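Local coordinates for protein mevalonate kinase (Staphylococcus aureus, PDB 2X7I) that probably catalyses the ATP-dependent phosphorylation of mevalonate to 5-phosphomevalonate, as a member of the GHMP kinase family, at residues K6-S11 with K38-I43; K55-D60 with T90-L95; D231-C236 with A264-G269; I16-H21 with K212-A217. All coordinates share one frame; numbering follows the deposited sequence. Where two conformers were deposited one is given.

Contact 1. Residues K6-S11 with K38-I43; sequences KGYGES and KIKVLI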
loop_
_atom_site.group_PDB
_atom_site.type_symbol
_atom_site.label_atom_id
_atom_site.label_comp_id
_atom_site.label_asym_id
_atom_site.label_seq_id
_atom_site.Cartn_x
_atom_site.Cartn_y
_atom_site.Cartn_z
ATOM N N LYS A 6 -17.957 -16.219 -15.053
ATOM C CA LYS A 6 -16.569 -15.735 -14.918
ATOM C C LYS A 6 -16.444 -14.252 -14.548
ATOM O O LYS A 6 -17.180 -13.406 -15.056
ATOM C CB LYS A 6 -15.755 -16.028 -16.184
ATOM C CG LYS A 6 -14.239 -15.779 -16.015
ATOM C CD LYS A 6 -13.368 -16.723 -16.864
ATOM C CE LYS A 6 -13.127 -16.198 -18.276
ATOM N NZ LYS A 6 -12.173 -15.041 -18.281
ATOM N N GLY A 7 -15.490 -13.954 -13.666
ATOM C CA GLY A 7 -15.329 -12.614 -13.105
ATOM C C GLY A 7 -13.898 -12.270 -12.738
ATOM O O GLY A 7 -13.188 -13.061 -12.123
ATOM N N TYR A 8 -13.487 -11.067 -13.105
ATOM C CA TYR A 8 -12.118 -10.624 -12.924
ATOM C C TYR A 8 -12.078 -9.276 -12.203
ATOM O O TYR A 8 -12.882 -8.395 -12.497
ATOM C CB TYR A 8 -11.438 -10.500 -14.292
ATOM C CG TYR A 8 -10.014 -10.037 -14.185
ATOM C CD1 TYR A 8 -9.658 -8.734 -14.520
ATOM C CD2 TYR A 8 -9.029 -10.886 -13.694
ATOM C CE1 TYR A 8 -8.344 -8.293 -14.397
ATOM C CE2 TYR A 8 -7.715 -10.464 -13.568
ATOM C CZ TYR A 8 -7.376 -9.165 -13.926
ATOM O OH TYR A 8 -6.072 -8.741 -13.790
ATOM N N GLY A 9 -11.145 -9.121 -11.266
ATOM C CA GLY A 9 -10.937 -7.833 -10.602
ATOM C C GLY A 9 -9.480 -7.524 -10.312
ATOM O O GLY A 9 -8.669 -8.423 -10.114
ATOM N N GLU A 10 -9.155 -6.237 -10.286
ATOM C CA GLU A 10 -7.806 -5.768 -9.988
ATOM C C GLU A 10 -7.836 -4.670 -8.952
ATOM O O GLU A 10 -8.830 -3.946 -8.821
ATOM C CB GLU A 10 -7.153 -5.186 -11.235
ATOM C CG GLU A 10 -6.162 -6.086 -11.894
ATOM C CD GLU A 10 -5.801 -5.606 -13.281
ATOM O OE1 GLU A 10 -5.656 -4.385 -13.464
ATOM O OE2 GLU A 10 -5.679 -6.443 -14.194
ATOM N N SER A 11 -6.712 -4.518 -8.261
ATOM C CA SER A 11 -6.540 -3.434 -7.304
ATOM C C SER A 11 -5.086 -2.994 -7.172
ATOM O O SER A 11 -4.168 -3.814 -7.236
ATOM C CB SER A 11 -7.048 -3.861 -5.931
ATOM O OG SER A 11 -7.035 -2.756 -5.046
ATOM N N LYS A 38 0.062 -4.496 -7.548
ATOM C CA LYS A 38 -1.146 -5.002 -8.197
ATOM C C LYS A 38 -1.577 -6.331 -7.589
ATOM O O LYS A 38 -0.779 -7.255 -7.464
ATOM C CB LYS A 38 -0.928 -5.176 -9.700
ATOM C CG LYS A 38 -0.812 -3.846 -10.482
ATOM C CD LYS A 38 -2.172 -3.102 -10.589
ATOM C CE LYS A 38 -2.011 -1.584 -10.538
ATOM N NZ LYS A 38 -1.342 -1.014 -11.755
ATOM N N ILE A 39 -2.849 -6.404 -7.213
ATOM C CA ILE A 39 -3.479 -7.648 -6.837
ATOM C C ILE A 39 -4.564 -7.952 -7.867
ATOM O O ILE A 39 -5.403 -7.094 -8.143
ATOM C CB ILE A 39 -4.076 -7.562 -5.428
ATOM C CG1 ILE A 39 -2.947 -7.344 -4.411
ATOM C CG2 ILE A 39 -4.887 -8.804 -5.112
ATOM C CD1 ILE A 39 -3.148 -8.044 -3.074
ATOM N N LYS A 40 -4.524 -9.161 -8.434
ATOM C CA LYS A 40 -5.510 -9.624 -9.406
ATOM C C LYS A 40 -6.267 -10.832 -8.847
ATOM O O LYS A 40 -5.648 -11.778 -8.357
ATOM C CB LYS A 40 -4.821 -10.053 -10.706
ATOM C CG LYS A 40 -3.957 -8.987 -11.375
ATOM C CD LYS A 40 -3.210 -9.573 -12.560
ATOM C CE LYS A 40 -2.433 -8.510 -13.324
ATOM N NZ LYS A 40 -1.334 -7.910 -12.503
ATOM N N VAL A 41 -7.594 -10.807 -8.947
ATOM C CA VAL A 41 -8.423 -11.950 -8.570
ATOM C C VAL A 41 -9.243 -12.433 -9.769
ATOM O O VAL A 41 -9.857 -11.634 -10.476
ATOM C CB VAL A 41 -9.367 -11.616 -7.374
ATOM C CG1 VAL A 41 -10.345 -12.773 -7.107
ATOM C CG2 VAL A 41 -8.545 -11.280 -6.122
ATOM N N LEU A 42 -9.233 -13.744 -9.992
ATOM C CA LEU A 42 -10.056 -14.383 -11.015
ATOM C C LEU A 42 -10.945 -15.439 -10.355
ATOM O O LEU A 42 -10.464 -16.260 -9.580
ATOM C CB LEU A 42 -9.171 -15.027 -12.086
ATOM C CG LEU A 42 -9.882 -15.855 -13.161
ATOM C CD1 LEU A 42 -10.823 -14.998 -14.013
ATOM C CD2 LEU A 42 -8.860 -16.577 -14.046
ATOM N N ILE A 43 -12.238 -15.404 -10.672
ATOM C CA ILE A 43 -13.210 -16.380 -10.184
ATOM C C ILE A 43 -13.823 -17.069 -11.392
ATOM O O ILE A 43 -14.465 -16.410 -12.207
ATOM C CB ILE A 43 -14.342 -15.708 -9.364
ATOM C CG1 ILE A 43 -13.756 -14.742 -8.324
ATOM C CG2 ILE A 43 -15.229 -16.773 -8.715
ATOM C CD1 ILE A 43 -14.771 -14.161 -7.347
#

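Contact 2. Residues K55-D60 with T90-L95; sequences KSDVYD and TIQTNL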
loop_
_atom_site.group_PDB
_atom_site.type_symbol
_atom_site.label_atom_id
_atom_site.label_comp_id
_atom_site.label_asym_id
_atom_site.label_seq_id
_atom_site.Cartn_x
_atom_site.Cartn_y
_atom_site.Cartn_z
ATOM N N LYS A 55 -6.267 -20.728 -5.352
ATOM C CA LYS A 55 -4.835 -20.703 -5.617
ATOM C C LYS A 55 -4.286 -19.307 -5.368
ATOM O O LYS A 55 -4.810 -18.340 -5.890
ATOM C CB LYS A 55 -4.560 -21.116 -7.054
ATOM C CG LYS A 55 -3.072 -21.320 -7.368
ATOM C CD LYS A 55 -2.834 -21.654 -8.831
ATOM C CE LYS A 55 -1.389 -22.077 -9.064
ATOM N NZ LYS A 55 -1.156 -22.580 -10.448
ATOM N N SER A 56 -3.244 -19.205 -4.545
ATOM C CA SER A 56 -2.584 -17.927 -4.276
ATOM C C SER A 56 -1.200 -17.942 -4.872
ATOM O O SER A 56 -0.372 -18.745 -4.462
ATOM C CB SER A 56 -2.466 -17.680 -2.781
ATOM O OG SER A 56 -3.687 -17.225 -2.259
ATOM N N ASP A 57 -0.965 -17.058 -5.842
ATOM C CA ASP A 57 0.327 -16.939 -6.512
ATOM C C ASP A 57 1.047 -15.737 -5.929
ATOM O O ASP A 57 0.498 -14.628 -5.905
ATOM C CB ASP A 57 0.165 -16.712 -8.020
ATOM C CG ASP A 57 -0.631 -17.807 -8.720
ATOM O OD1 ASP A 57 -0.622 -18.975 -8.266
ATOM O OD2 ASP A 57 -1.257 -17.485 -9.756
ATOM N N VAL A 58 2.269 -15.943 -5.459
ATOM C CA VAL A 58 3.061 -14.830 -4.936
ATOM C C VAL A 58 4.291 -14.651 -5.809
ATOM O O VAL A 58 5.058 -15.596 -6.049
ATOM C CB VAL A 58 3.434 -14.999 -3.445
ATOM C CG1 VAL A 58 2.199 -14.806 -2.588
ATOM C CG2 VAL A 58 4.097 -16.366 -3.184
ATOM N N TYR A 59 4.444 -13.422 -6.299
ATOM C CA TYR A 59 5.467 -13.100 -7.277
ATOM C C TYR A 59 6.695 -12.606 -6.547
ATOM O O TYR A 59 6.590 -11.981 -5.488
ATOM C CB TYR A 59 4.936 -12.089 -8.304
ATOM C CG TYR A 59 4.028 -12.762 -9.305
ATOM C CD1 TYR A 59 4.472 -13.082 -10.584
ATOM C CD2 TYR A 59 2.735 -13.134 -8.953
ATOM C CE1 TYR A 59 3.637 -13.723 -11.488
ATOM C CE2 TYR A 59 1.898 -13.775 -9.857
ATOM C CZ TYR A 59 2.350 -14.062 -11.112
ATOM O OH TYR A 59 1.507 -14.705 -11.989
ATOM N N ASP A 60 7.854 -12.924 -7.111
ATOM C CA ASP A 60 9.130 -12.755 -6.436
ATOM C C ASP A 60 9.239 -13.740 -5.252
ATOM O O ASP A 60 8.404 -14.649 -5.120
ATOM C CB ASP A 60 9.324 -11.300 -6.010
ATOM C CG ASP A 60 10.775 -10.946 -5.846
ATOM O OD1 ASP A 60 11.372 -10.338 -6.775
ATOM O OD2 ASP A 60 11.323 -11.325 -4.786
ATOM N N THR A 90 -8.366 -17.665 -8.190
ATOM C CA THR A 90 -6.941 -17.387 -8.345
ATOM C C THR A 90 -6.678 -15.949 -7.888
ATOM O O THR A 90 -7.403 -15.029 -8.262
ATOM C CB THR A 90 -6.485 -17.578 -9.809
ATOM O OG1 THR A 90 -6.784 -18.916 -10.246
ATOM C CG2 THR A 90 -4.986 -17.345 -9.944
ATOM N N ILE A 91 -5.672 -15.781 -7.035
ATOM C CA ILE A 91 -5.257 -14.480 -6.522
ATOM C C ILE A 91 -3.782 -14.354 -6.864
ATOM O O ILE A 91 -3.010 -15.258 -6.570
ATOM C CB ILE A 91 -5.422 -14.378 -4.971
ATOM C CG1 ILE A 91 -6.848 -14.715 -4.549
ATOM C CG2 ILE A 91 -5.090 -12.967 -4.463
ATOM C CD1 ILE A 91 -6.921 -15.752 -3.439
ATOM N N GLN A 92 -3.402 -13.263 -7.519
ATOM C CA GLN A 92 -1.995 -12.984 -7.794
ATOM C C GLN A 92 -1.615 -11.707 -7.064
ATOM O O GLN A 92 -2.332 -10.727 -7.151
ATOM C CB GLN A 92 -1.746 -12.788 -9.294
ATOM C CG GLN A 92 -2.154 -13.942 -10.193
ATOM C CD GLN A 92 -2.049 -13.581 -11.664
ATOM O OE1 GLN A 92 -0.955 -13.522 -12.223
ATOM N NE2 GLN A 92 -3.185 -13.320 -12.293
ATOM N N THR A 93 -0.499 -11.719 -6.338
ATOM C CA THR A 93 -0.039 -10.507 -5.666
ATOM C C THR A 93 1.434 -10.167 -5.865
ATOM O O THR A 93 2.321 -11.022 -5.817
ATOM C CB THR A 93 -0.333 -10.503 -4.147
ATOM O OG1 THR A 93 0.292 -9.353 -3.564
ATOM C CG2 THR A 93 0.187 -11.760 -3.453
ATOM N N ASN A 94 1.645 -8.867 -6.020
ATOM C CA ASN A 94 2.935 -8.227 -6.177
ATOM C C ASN A 94 3.483 -7.683 -4.842
ATOM O O ASN A 94 4.621 -7.200 -4.772
ATOM C CB ASN A 94 2.721 -7.031 -7.116
ATOM C CG ASN A 94 3.994 -6.504 -7.681
ATOM O OD1 ASN A 94 5.044 -7.136 -7.552
ATOM N ND2 ASN A 94 3.925 -5.342 -8.320
ATOM N N LEU A 95 2.651 -7.755 -3.801
ATOM C CA LEU A 95 2.839 -7.004 -2.557
ATOM C C LEU A 95 3.247 -7.893 -1.395
ATOM O O LEU A 95 2.692 -8.966 -1.215
ATOM C CB LEU A 95 1.542 -6.290 -2.189
ATOM C CG LEU A 95 1.077 -5.245 -3.198
ATOM C CD1 LEU A 95 -0.286 -4.700 -2.809
ATOM C CD2 LEU A 95 2.092 -4.137 -3.302
#

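Contact 3. Residues D231-C236 with A264-G269; sequences DIFNEC and AGKLTG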
loop_
_atom_site.group_PDB
_atom_site.type_symbol
_atom_site.label_atom_id
_atom_site.label_comp_id
_atom_site.label_asym_id
_atom_site.label_seq_id
_atom_site.Cartn_x
_atom_site.Cartn_y
_atom_site.Cartn_z
ATOM N N ASP A 231 12.036 18.249 0.579
ATOM C CA ASP A 231 12.323 18.934 1.835
ATOM C C ASP A 231 11.579 18.256 2.995
ATOM O O ASP A 231 12.191 17.841 3.980
ATOM C CB ASP A 231 11.935 20.409 1.711
ATOM C CG ASP A 231 12.070 21.177 3.013
ATOM O OD1 ASP A 231 12.656 20.663 3.987
ATOM O OD2 ASP A 231 11.580 22.321 3.058
ATOM N N ILE A 232 10.266 18.116 2.851
ATOM C CA ILE A 232 9.419 17.502 3.879
ATOM C C ILE A 232 9.851 16.074 4.225
ATOM O O ILE A 232 9.902 15.720 5.397
ATOM C CB ILE A 232 7.920 17.548 3.463
ATOM C CG1 ILE A 232 7.421 18.999 3.524
ATOM C CG2 ILE A 232 7.072 16.666 4.355
ATOM C CD1 ILE A 232 6.106 19.225 2.840
ATOM N N PHE A 233 10.174 15.264 3.219
ATOM C CA PHE A 233 10.690 13.905 3.470
ATOM C C PHE A 233 11.941 13.961 4.354
ATOM O O PHE A 233 12.047 13.227 5.328
ATOM C CB PHE A 233 11.041 13.189 2.163
ATOM C CG PHE A 233 9.918 12.357 1.573
ATOM C CD1 PHE A 233 8.588 12.759 1.661
ATOM C CD2 PHE A 233 10.209 11.183 0.899
ATOM C CE1 PHE A 233 7.573 11.990 1.105
ATOM C CE2 PHE A 233 9.199 10.407 0.346
ATOM C CZ PHE A 233 7.877 10.821 0.450
ATOM N N ASN A 234 12.882 14.839 4.003
ATOM C CA ASN A 234 14.164 14.929 4.705
ATOM C C ASN A 234 14.015 15.503 6.119
ATOM O O ASN A 234 14.742 15.110 7.037
ATOM C CB ASN A 234 15.165 15.751 3.886
ATOM C CG ASN A 234 15.617 15.031 2.614
ATOM O OD1 ASN A 234 15.914 13.833 2.642
ATOM N ND2 ASN A 234 15.704 15.770 1.505
ATOM N N GLU A 235 13.060 16.415 6.289
ATOM C CA GLU A 235 12.710 16.930 7.615
ATOM C C GLU A 235 12.093 15.855 8.496
ATOM O O GLU A 235 12.438 15.753 9.674
ATOM C CB GLU A 235 11.775 18.145 7.518
ATOM C CG GLU A 235 12.456 19.348 6.892
ATOM C CD GLU A 235 11.814 20.682 7.242
ATOM O OE1 GLU A 235 11.464 20.901 8.431
ATOM O OE2 GLU A 235 11.697 21.535 6.335
ATOM N N CYS A 236 11.190 15.052 7.931
ATOM C CA CYS A 236 10.562 13.932 8.650
ATOM C C CYS A 236 11.623 12.985 9.187
ATOM O O CYS A 236 11.596 12.589 10.351
ATOM C CB CYS A 236 9.640 13.118 7.732
ATOM S SG CYS A 236 8.105 13.901 7.214
ATOM N N ALA A 264 15.962 12.603 -1.530
ATOM C CA ALA A 264 15.264 12.563 -0.249
ATOM C C ALA A 264 14.967 11.123 0.160
ATOM O O ALA A 264 14.941 10.227 -0.682
ATOM C CB ALA A 264 13.967 13.380 -0.320
ATOM N N GLY A 265 14.734 10.920 1.451
ATOM C CA GLY A 265 14.445 9.604 2.000
ATOM C C GLY A 265 13.713 9.677 3.330
ATOM O O GLY A 265 13.945 10.593 4.130
ATOM N N LYS A 266 12.804 8.725 3.550
ATOM C CA LYS A 266 12.148 8.535 4.848
ATOM C C LYS A 266 11.564 7.140 4.973
ATOM O O LYS A 266 11.426 6.416 3.993
ATOM C CB LYS A 266 11.038 9.569 5.079
ATOM C CG LYS A 266 9.739 9.349 4.273
ATOM C CD LYS A 266 8.683 10.397 4.600
ATOM C CE LYS A 266 8.025 10.192 5.974
ATOM N NZ LYS A 266 7.135 8.997 6.032
ATOM N N LEU A 267 11.227 6.768 6.197
ATOM C CA LEU A 267 10.538 5.520 6.476
ATOM C C LEU A 267 9.047 5.801 6.554
ATOM O O LEU A 267 8.628 6.899 6.920
ATOM C CB LEU A 267 11.022 4.943 7.801
ATOM C CG LEU A 267 12.520 4.648 7.916
ATOM C CD1 LEU A 267 12.860 4.149 9.320
ATOM C CD2 LEU A 267 12.964 3.639 6.864
ATOM N N THR A 268 8.238 4.808 6.215
ATOM C CA THR A 268 6.794 4.937 6.358
ATOM C C THR A 268 6.384 4.683 7.796
ATOM O O THR A 268 7.171 4.172 8.592
ATOM C CB THR A 268 6.047 3.952 5.442
ATOM O OG1 THR A 268 6.405 2.603 5.780
ATOM C CG2 THR A 268 6.381 4.235 3.994
ATOM N N GLY A 269 5.155 5.058 8.133
ATOM C CA GLY A 269 4.549 4.663 9.410
ATOM C C GLY A 269 5.161 5.311 10.631
ATOM O O GLY A 269 5.261 4.694 11.691
HETATM O O HOH W 1 16.393 11.767 4.290
#

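Contact 4. Residues I16-H21 with K212-A217; sequences ILIGEH and KLVLRA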
loop_
_atom_site.group_PDB
_atom_site.type_symbol
_atom_site.label_atom_id
_atom_site.label_comp_id
_atom_site.label_asym_id
_atom_site.label_seq_id
_atom_site.Cartn_x
_atom_site.Cartn_y
_atom_site.Cartn_z
ATOM N N ILE A 16 1.295 5.265 2.697
ATOM C CA ILE A 16 1.200 6.408 3.585
ATOM C C ILE A 16 2.521 7.136 3.410
ATOM O O ILE A 16 3.550 6.694 3.922
ATOM C CB ILE A 16 1.012 5.989 5.064
ATOM C CG1 ILE A 16 -0.235 5.107 5.253
ATOM C CG2 ILE A 16 0.910 7.214 5.950
ATOM C CD1 ILE A 16 -1.541 5.756 4.813
ATOM N N LEU A 17 2.504 8.220 2.640
ATOM C CA LEU A 17 3.711 9.006 2.401
ATOM C C LEU A 17 4.253 9.574 3.706
ATOM O O LEU A 17 5.454 9.508 3.971
ATOM C CB LEU A 17 3.417 10.153 1.444
ATOM C CG LEU A 17 3.225 9.803 -0.033
ATOM C CD1 LEU A 17 3.057 11.101 -0.808
ATOM C CD2 LEU A 17 4.383 9.001 -0.592
ATOM N N ILE A 18 3.349 10.141 4.505
ATOM C CA ILE A 18 3.674 10.704 5.812
ATOM C C ILE A 18 2.504 10.371 6.712
ATOM O O ILE A 18 1.348 10.501 6.301
ATOM C CB ILE A 18 3.806 12.230 5.777
ATOM C CG1 ILE A 18 4.698 12.688 4.636
ATOM C CG2 ILE A 18 4.366 12.764 7.089
ATOM C CD1 ILE A 18 4.354 14.092 4.152
ATOM N N GLY A 19 2.807 9.951 7.935
ATOM C CA GLY A 19 1.783 9.561 8.895
ATOM C C GLY A 19 2.061 8.184 9.451
ATOM O O GLY A 19 2.885 7.446 8.911
ATOM N N GLU A 20 1.372 7.843 10.534
ATOM C CA GLU A 20 1.585 6.572 11.206
ATOM C C GLU A 20 0.970 5.387 10.472
ATOM O O GLU A 20 0.133 5.533 9.592
ATOM C CB GLU A 20 1.096 6.621 12.671
ATOM C CG GLU A 20 -0.416 6.731 12.878
ATOM C CD GLU A 20 -0.780 7.272 14.270
ATOM O OE1 GLU A 20 -0.723 6.498 15.258
ATOM O OE2 GLU A 20 -1.103 8.480 14.368
ATOM N N HIS A 21 1.442 4.208 10.852
ATOM C CA HIS A 21 0.922 2.946 10.364
ATOM C C HIS A 21 -0.532 2.742 10.803
ATOM O O HIS A 21 -0.903 3.087 11.915
ATOM C CB HIS A 21 1.813 1.814 10.907
ATOM C CG HIS A 21 1.286 0.442 10.639
ATOM N ND1 HIS A 21 0.649 -0.309 11.604
ATOM C CD2 HIS A 21 1.317 -0.327 9.525
ATOM C CE1 HIS A 21 0.298 -1.477 11.093
ATOM N NE2 HIS A 21 0.694 -1.515 9.835
ATOM N N LYS A 212 2.379 18.598 11.813
ATOM C CA LYS A 212 2.642 19.819 11.034
ATOM C C LYS A 212 3.239 19.524 9.651
ATOM O O LYS A 212 2.924 20.217 8.695
ATOM C CB LYS A 212 3.494 20.867 11.797
ATOM C CG LYS A 212 4.721 20.361 12.558
ATOM C CD LYS A 212 5.425 21.508 13.305
ATOM C CE LYS A 212 6.020 21.064 14.642
ATOM N NZ LYS A 212 4.988 20.898 15.720
ATOM N N LEU A 213 4.078 18.494 9.539
ATOM C CA LEU A 213 4.643 18.112 8.237
ATOM C C LEU A 213 3.601 17.553 7.257
ATOM O O LEU A 213 3.749 17.724 6.051
ATOM C CB LEU A 213 5.789 17.116 8.408
ATOM C CG LEU A 213 7.038 17.677 9.096
ATOM C CD1 LEU A 213 7.997 16.549 9.472
ATOM C CD2 LEU A 213 7.729 18.705 8.209
ATOM N N VAL A 214 2.572 16.879 7.772
ATOM C CA VAL A 214 1.444 16.427 6.951
ATOM C C VAL A 214 0.630 17.627 6.435
ATOM O O VAL A 214 0.093 17.583 5.327
ATOM C CB VAL A 214 0.504 15.455 7.730
ATOM C CG1 VAL A 214 -0.778 15.187 6.950
ATOM C CG2 VAL A 214 1.219 14.150 8.047
ATOM N N LEU A 215 0.548 18.691 7.232
ATOM C CA LEU A 215 -0.181 19.895 6.839
ATOM C C LEU A 215 0.525 20.600 5.678
ATOM O O LEU A 215 -0.113 21.004 4.708
ATOM C CB LEU A 215 -0.346 20.851 8.027
ATOM C CG LEU A 215 -1.117 22.150 7.777
ATOM C CD1 LEU A 215 -2.453 21.878 7.082
ATOM C CD2 LEU A 215 -1.317 22.930 9.082
ATOM N N ARG A 216 1.843 20.732 5.772
ATOM C CA ARG A 216 2.619 21.291 4.668
ATOM C C ARG A 216 2.598 20.387 3.430
ATOM O O ARG A 216 2.618 20.877 2.309
ATOM C CB ARG A 216 4.060 21.525 5.092
ATOM C CG ARG A 216 4.234 22.559 6.195
ATOM C CD ARG A 216 5.653 22.495 6.770
ATOM N NE ARG A 216 6.688 22.497 5.722
ATOM C CZ ARG A 216 7.992 22.341 5.957
ATOM N NH1 ARG A 216 8.441 22.179 7.200
ATOM N NH2 ARG A 216 8.856 22.358 4.945
ATOM N N ALA A 217 2.579 19.075 3.640
ATOM C CA ALA A 217 2.534 18.099 2.539
ATOM C C ALA A 217 1.251 18.176 1.713
ATOM O O ALA A 217 1.271 17.932 0.517
ATOM C CB ALA A 217 2.708 16.695 3.087
#

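Contact 1. Residues K6-S11 with K38-I43
Gly7, Gly9 and Ser11 pair with Ile43, Val41 and Ile39 through six backbone hydrogen bonds across the antiparallel strands 6-11 and 38-43. Val41 N reaches Gly9 O at 2.9 Å and Gly9 N returns to Val41 O, both nearly straight. Tyr8 with Leu42 and Glu10 with Lys40 are the non-hydrogen-bonded pairs, where CA-H...O contacts such as Glu10 CA to Ile39 O (3.3 Å) fill in.

Side-chain contact is concentrated on the face bearing Tyr8, Glu10, Lys40 and Leu42; the other face, with Ser11, Ile39 and Val41, is buried against helix 103-119. The Tyr8 ring runs along its strand because CG stands opposite the backbone N (chi1 180°), and its OH comes 3.2 Å from Lys40 CG, the two side chains crossing at a slant. Glu10 lies alongside Lys40, with Glu10 CG 3.7 Å from Lys40 CG. Leu42 CD1 meets Lys6 CG at 4.0 Å.

Glu10 OE2, in plane at the ring edge, approaches Tyr8 OH so closely that the modelled length is doubtful. Lys40 meets Tyr8 OH through CG and CD, while its NZ is 4.9 Å from Glu10 OE2. The backbone ladder thus fixes the register, and the charged pair, not in contact, probably adds little.

Contact 2. Residues K55-D60 with T90-L95
A parallel strand pair closes the beta-alpha-beta unit formed by strand 53-58, helix 70-80 and strand 87-93 in the N-terminal part of this GHMP kinase. Lys55 to Val58 run beside Thr90 to Thr93, their short axes 15° apart, and the backbone bonds step from one strand to the other. Ile91 N donates to Lys55 O, Asp57 N to Ile91 O (2.8 Å), Thr93 N to Asp57 O, and beyond the strand end Tyr59 N to Thr93 O at 3.2 Å.

On one face, Val58 and Thr93 lie side by side, and Val58 CG1 is 3.8 Å from Thr93 CG2. Ser56 OG meets the end of Ile91 there, 3.7 Å from Ile91 CD1. Ile91 also packs on Val41 of the next strand, which carries the sheet onward.

On the other face Asp57 and Gln92 point the same way, with Asp57 OD2 3.7 Å from Gln92 CG. Thr90 CG2 touches the same OD2. Past the last bridge, Tyr59 swings back over the neighbouring strand, its CG anti to the carbonyl carbon (chi1 -77°). Its ring crosses Gln92 with the ring and amide planes 42° apart, and Tyr59 OH gives a weak hydrogen bond to Gln92 OE1 at 2.7 Å.

Contact 3. Residues D231-C236 with A264-G269
Lys266 lays its aliphatic chain across the face of Phe233, the two side chains crossing at about a right angle. CD sits over the centre of the ring, 3.8 Å from the centroid and 12° off the ring normal, a CH-pi contact. Lys266 CG lies between the backbone N and the carbonyl carbon (chi1 74°), and bends farther along the chain lift the amine away from the ring. NZ is 5.9 Å from the centroid, too far for more than a weak cation-pi attraction. It is engaged instead by the carbonyl oxygens of Leu267 and Leu17, which fix a buried amine while CG and CD rest on the ring. Where the chain bends, Lys266 CE meets Cys236 CB at 3.8 Å, one helical turn on from Phe233.

Asn234 handles the other end of the contact. Its side chain turns in from the flank of the helix so that the amide lies against Ala264, with Asn234 OD1 3.2 Å from Ala264 CA and Asn234 ND2 3.5 Å from Ala264 CB. OD1 also takes a weak bond from Gly265 N at 3.4 Å. A water donates to this OD1 and to Gly265 O, bridging helix to strand, while ND2 bonds to Ile263 O. The Ala264 methyl also rests on Phe233 CB.

This is helix-on-sheet packing in the C-terminal GHMP kinase domain: helix 226-243 lies against 264-267, an outermost strand of the four-stranded antiparallel sheet.

Contact 4. Residues I16-H21 with K212-A217
Ile18 inserts its branched side chain against helix 203-222, joining the corner after the first strand of the GHMP kinase fold to a helix from much later in the sequence. Two of its methyl groups do the touching. Ile18 CG2 meets Val214 CG2 at 3.6 Å, the side chains running antiparallel alongside one another, and Ile18 CD1 reaches Ala217 CB, one turn farther along the helix. At 3.3 Å that second pair is shorter than two methyl carbons normally allow. CD1 also comes within 4.1 Å of Leu213 O, so the isoleucine spans a single turn of the helix, and the contact is apolar and buried.

The torsions account for this reach: CG2 is anti to the backbone N while CG1 is anti to the carbonyl carbon (chi1 -49°), which sends the two branches to different helix residues. Behind them, the chain bends at Leu17 and Ile18, and both residues make backbone bonds to Ile30 of strand 29-45. Gly19 follows with a positive phi of 127°, a backbone shape that calls for glycine.

Farther out, Ile232 and Cys236 of helix 226-243 also pack on Ile18, while Val214 and Ala217 rest on Ile30. The helix turn itself is held by its own backbone, where Ala217 N donates to Leu213 O at 3.0 Å.

The four contacts fall into two groups on opposite sides of the chain's centre. Contacts 1 and 2, with centres 11 Å apart, belong to one sheet: Lys40 O receives Gln92 N and Leu42 N meets Thr90 O, each at 2.8 Å, probable hydrogen bonds that join strand 38-43 to strand 90-93. Contacts 3 and 4 lie 9 Å apart between centres, tied by Lys266 NZ to Leu17 O (2.7 Å) and by a salt bridge from Arg216 NH2 to Glu235 OE2 (3.3 Å). Between the groups, centres stand about 30 to 34 Å apart. Strand 6-16 starts in contact 1 and leads into the corner of contact 4, connecting the two groups.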